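Local coordinates for integron gene cassette protein HFX_CASS3 (Uncultured bacterium, PDB 3FYN) that is of unknown function but belongs to the GNAT acetyltransferase family, and so may transfer an acetyl group from acetyl-CoA to a substrate not yet identified, at residues R27-H30 against I31-P35; Q127-D131 against L132-A136. All blocks are in the same frame, centred on the assembly; numbering follows the deposited sequence. Where two conformers were deposited one is given.

Contact 1: R27-H30 against I31-P35; sequences RTAH and IGDVP
The carboxylate of D33 is held by R27 in an end-on, two-nitrogen salt bridge. R27 NH1 lies 2.9 Å from D33 OD2 and R27 NH2 lies 2.9 Å from D33 OD1, both bonds nearly straight. Both oxygens stay close to the guanidinium plane, but the carboxylate is turned 42° against it; NH1 approaches OD2 on the syn side but out of the carboxylate plane, and NH2 meets OD1 from above it. On its anti side, OD2 also accepts the backbone N-H of H30 (H30 N to D33 OD2, 2.8 Å), which arrives from the face of the carboxylate opposite to NH1. D33 N in return donates to H30 O at 2.9 Å. The reciprocal bonds hold the loop at H30 to the 3-10 turn 31-33, which opens helix 34-47, the first helix of this GNAT-type fold, and the salt bridge ties that turn back to strand 26-28. In one of the two conformers of H30, its side chain crosses that of D33 at about a right angle, ring and carboxylate planes 39° apart, and D33 OD2 lies 3.1 Å above the centre of one face of the H30 ring; CG of this conformer sits between the backbone N and the carbonyl carbon (chi1 52°). Farther out, R27 and D33 both pack on L75 of strand 71-78.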
# COMPACT_ATOMS: atom_id res chain seq x y z
N ARG A 27 11.41 14.42 -14.09
CA ARG A 27 11.18 13.69 -15.33
C ARG A 27 10.94 12.21 -15.08
O ARG A 27 11.42 11.64 -14.10
CB ARG A 27 12.36 13.86 -16.29
CG ARG A 27 13.66 13.19 -15.84
CD ARG A 27 14.63 13.10 -17.01
NE ARG A 27 15.92 12.50 -16.67
CZ ARG A 27 16.17 11.19 -16.66
NH1 ARG A 27 15.22 10.32 -16.95
NH2 ARG A 27 17.39 10.76 -16.35
N THR A 28 10.21 11.57 -15.99
CA THR A 28 9.96 10.15 -15.86
C THR A 28 11.26 9.37 -16.02
O THR A 28 12.13 9.74 -16.81
CB THR A 28 8.92 9.66 -16.88
OG1 THR A 28 9.39 9.93 -18.21
CG2 THR A 28 7.60 10.37 -16.67
N ALA A 29 11.40 8.30 -15.25
CA ALA A 29 12.59 7.46 -15.31
C ALA A 29 12.35 6.28 -16.25
O ALA A 29 11.24 5.79 -16.38
CB ALA A 29 12.95 6.96 -13.92
N HIS A 30 13.42 5.85 -16.92
CA HIS A 30 13.36 4.72 -17.84
C HIS A 30 14.40 3.67 -17.45
O HIS A 30 15.19 3.88 -16.53
CB HIS A 30 13.59 5.18 -19.28
CG HIS A 30 14.82 6.01 -19.46
ND1 HIS A 30 14.79 7.38 -19.52
CD2 HIS A 30 16.12 5.65 -19.60
CE1 HIS A 30 16.02 7.84 -19.68
NE2 HIS A 30 16.84 6.81 -19.73
N ILE A 31 14.40 2.54 -18.15
CA ILE A 31 15.30 1.44 -17.85
C ILE A 31 16.77 1.87 -17.85
O ILE A 31 17.56 1.39 -17.03
CB ILE A 31 15.08 0.25 -18.81
CG1 ILE A 31 15.79 -1.00 -18.29
CG2 ILE A 31 15.52 0.61 -20.22
CD1 ILE A 31 15.17 -1.56 -17.03
N GLY A 32 17.13 2.78 -18.74
CA GLY A 32 18.51 3.24 -18.83
C GLY A 32 18.96 4.03 -17.61
O GLY A 32 20.16 4.28 -17.43
N ASP A 33 18.01 4.42 -16.78
CA ASP A 33 18.31 5.20 -15.58
C ASP A 33 18.65 4.33 -14.37
O ASP A 33 18.97 4.86 -13.30
CB ASP A 33 17.12 6.08 -15.21
CG ASP A 33 16.90 7.22 -16.19
OD1 ASP A 33 17.89 7.88 -16.59
OD2 ASP A 33 15.73 7.47 -16.54
N VAL A 34 18.56 3.02 -14.53
CA VAL A 34 18.76 2.13 -13.38
C VAL A 34 20.12 2.34 -12.69
O VAL A 34 20.18 2.41 -11.47
CB VAL A 34 18.53 0.64 -13.74
CG1 VAL A 34 19.05 -0.28 -12.62
CG2 VAL A 34 17.05 0.39 -14.00
N PRO A 35 21.21 2.46 -13.47
CA PRO A 35 22.47 2.69 -12.76
C PRO A 35 22.47 3.94 -11.88
O PRO A 35 22.99 3.90 -10.77
CB PRO A 35 23.49 2.82 -13.90
CG PRO A 35 22.91 1.95 -14.98
CD PRO A 35 21.42 2.16 -14.90

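Contact 2: Q127-D131 against L132-A136; sequences QGCCD and LGVRA
V134 N donates to C129 O at 2.9 Å, the bond that fastens the chain leaving helix 117-131 back onto the helix's last turn. It meets the oxygen tilted 34° from the carbonyl plane. The same oxygen accepts a second N-H, that of L132, with L132 N 3.0 Å from C129 O; this bond is strongly bent and its donor stands above the opposite face of the carbonyl, so two bonds grip C129 O from its two sides. L132 N also makes a weak bond to G128 O. One step on, G133 N reaches C130 O at 3.1 Å. G133 is the first residue to leave helical geometry, and its positive phi (73°) turns the chain through a Schellman motif, a common way of terminating a helix at its C-terminal end. Around these bonds the side chains close in. CB of V134 lies 3.7 Å from CB of C129, and V134 CG1 rests 3.9 Å from C129 SG. With CG1 anti to the backbone N (chi1 174°), the other methyl, CG2, is left against the C129 carbonyl, 3.7 Å from C129 O. Replacing V134 by an alanine would probably open a gap beside the C129 sulfur and leave the thiol freer to turn. L132 folds back over the helix end, its CG 3.3 Å from G128 O. Beyond the turn, C129 and V134 face strand 81-93 through L88 and L90 respectively, while A136 begins strand 136-140 and is bonded through its backbone to G101 of strand 98-108. A136 also pairs in an antiparallel ladder with a strand of the second subunit, and L169 of the second subunit packs on C129 and C130, placing this helix-to-strand turn at the dimer interface.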
# COMPACT_ATOMS: atom_id res chain seq x y z
N GLN A 127 0.09 14.99 -9.41
CA GLN A 127 -0.52 15.13 -10.73
C GLN A 127 -0.61 13.78 -11.43
O GLN A 127 -1.62 13.46 -12.06
CB GLN A 127 0.25 16.13 -11.60
CG GLN A 127 -0.36 16.30 -12.98
CD GLN A 127 -1.74 16.92 -12.92
OE1 GLN A 127 -2.72 16.36 -13.44
NE2 GLN A 127 -1.84 18.08 -12.29
N GLY A 128 0.45 12.99 -11.33
CA GLY A 128 0.46 11.66 -11.92
C GLY A 128 -0.67 10.81 -11.36
O GLY A 128 -1.36 10.11 -12.10
N CYS A 129 -0.87 10.88 -10.05
CA CYS A 129 -1.96 10.16 -9.41
C CYS A 129 -3.32 10.58 -9.96
O CYS A 129 -4.14 9.74 -10.32
CB CYS A 129 -1.93 10.36 -7.90
SG CYS A 129 -0.64 9.42 -7.06
N CYS A 130 -3.56 11.89 -10.04
CA CYS A 130 -4.84 12.36 -10.54
C CYS A 130 -5.06 11.91 -11.98
O CYS A 130 -6.17 11.51 -12.36
CB CYS A 130 -4.94 13.88 -10.43
SG CYS A 130 -4.97 14.49 -8.71
N ASP A 131 -4.01 11.96 -12.79
CA ASP A 131 -4.09 11.51 -14.17
C ASP A 131 -4.44 10.03 -14.27
O ASP A 131 -5.06 9.59 -15.24
CB ASP A 131 -2.78 11.79 -14.92
CG ASP A 131 -2.54 13.28 -15.16
OD1 ASP A 131 -3.49 14.08 -15.05
OD2 ASP A 131 -1.39 13.64 -15.46
N LEU A 132 -4.06 9.26 -13.25
CA LEU A 132 -4.29 7.82 -13.23
C LEU A 132 -5.59 7.43 -12.53
O LEU A 132 -5.93 6.25 -12.45
CB LEU A 132 -3.11 7.11 -12.56
CG LEU A 132 -1.79 7.13 -13.33
CD1 LEU A 132 -0.65 6.63 -12.46
CD2 LEU A 132 -1.91 6.32 -14.61
N GLY A 133 -6.31 8.42 -12.01
CA GLY A 133 -7.53 8.16 -11.27
C GLY A 133 -7.27 7.57 -9.89
O GLY A 133 -8.16 6.94 -9.30
N VAL A 134 -6.05 7.77 -9.39
CA VAL A 134 -5.69 7.33 -8.04
C VAL A 134 -6.45 8.17 -7.01
O VAL A 134 -6.54 9.39 -7.15
CB VAL A 134 -4.15 7.43 -7.84
CG1 VAL A 134 -3.76 7.12 -6.40
CG2 VAL A 134 -3.45 6.48 -8.80
N ARG A 135 -6.99 7.51 -6.00
CA ARG A 135 -7.99 8.14 -5.13
C ARG A 135 -7.42 8.78 -3.87
O ARG A 135 -8.09 9.57 -3.20
CB ARG A 135 -9.06 7.12 -4.73
CG ARG A 135 -9.62 6.30 -5.89
CD ARG A 135 -10.47 7.15 -6.82
NE ARG A 135 -11.74 6.48 -7.13
CZ ARG A 135 -11.86 5.44 -7.94
NH1 ARG A 135 -10.80 4.91 -8.53
NH2 ARG A 135 -13.06 4.91 -8.16
N ALA A 136 -6.18 8.44 -3.53
CA ALA A 136 -5.53 8.96 -2.34
C ALA A 136 -4.04 8.73 -2.45
O ALA A 136 -3.60 7.84 -3.18
CB ALA A 136 -6.09 8.29 -1.07

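In the fold
Contact 1 comes first along the chain and closes before contact 2 opens; their centres lie 21 Å apart and their nearest atoms about 9 Å, without touching. They share the mixed five-stranded sheet, but serve its two outermost strands: 27-35 leads out of strand 26-28 into helix 34-47, whereas 127-136 leads out of helix 117-131 into strand 136-140. One is thus a strand-to-helix connection and the other a helix-to-strand connection, at either border of the sheet within this chain. The border at contact 2 is the one used for dimerisation, whereas the turn of contact 1, at the other border, lies away from the second subunit.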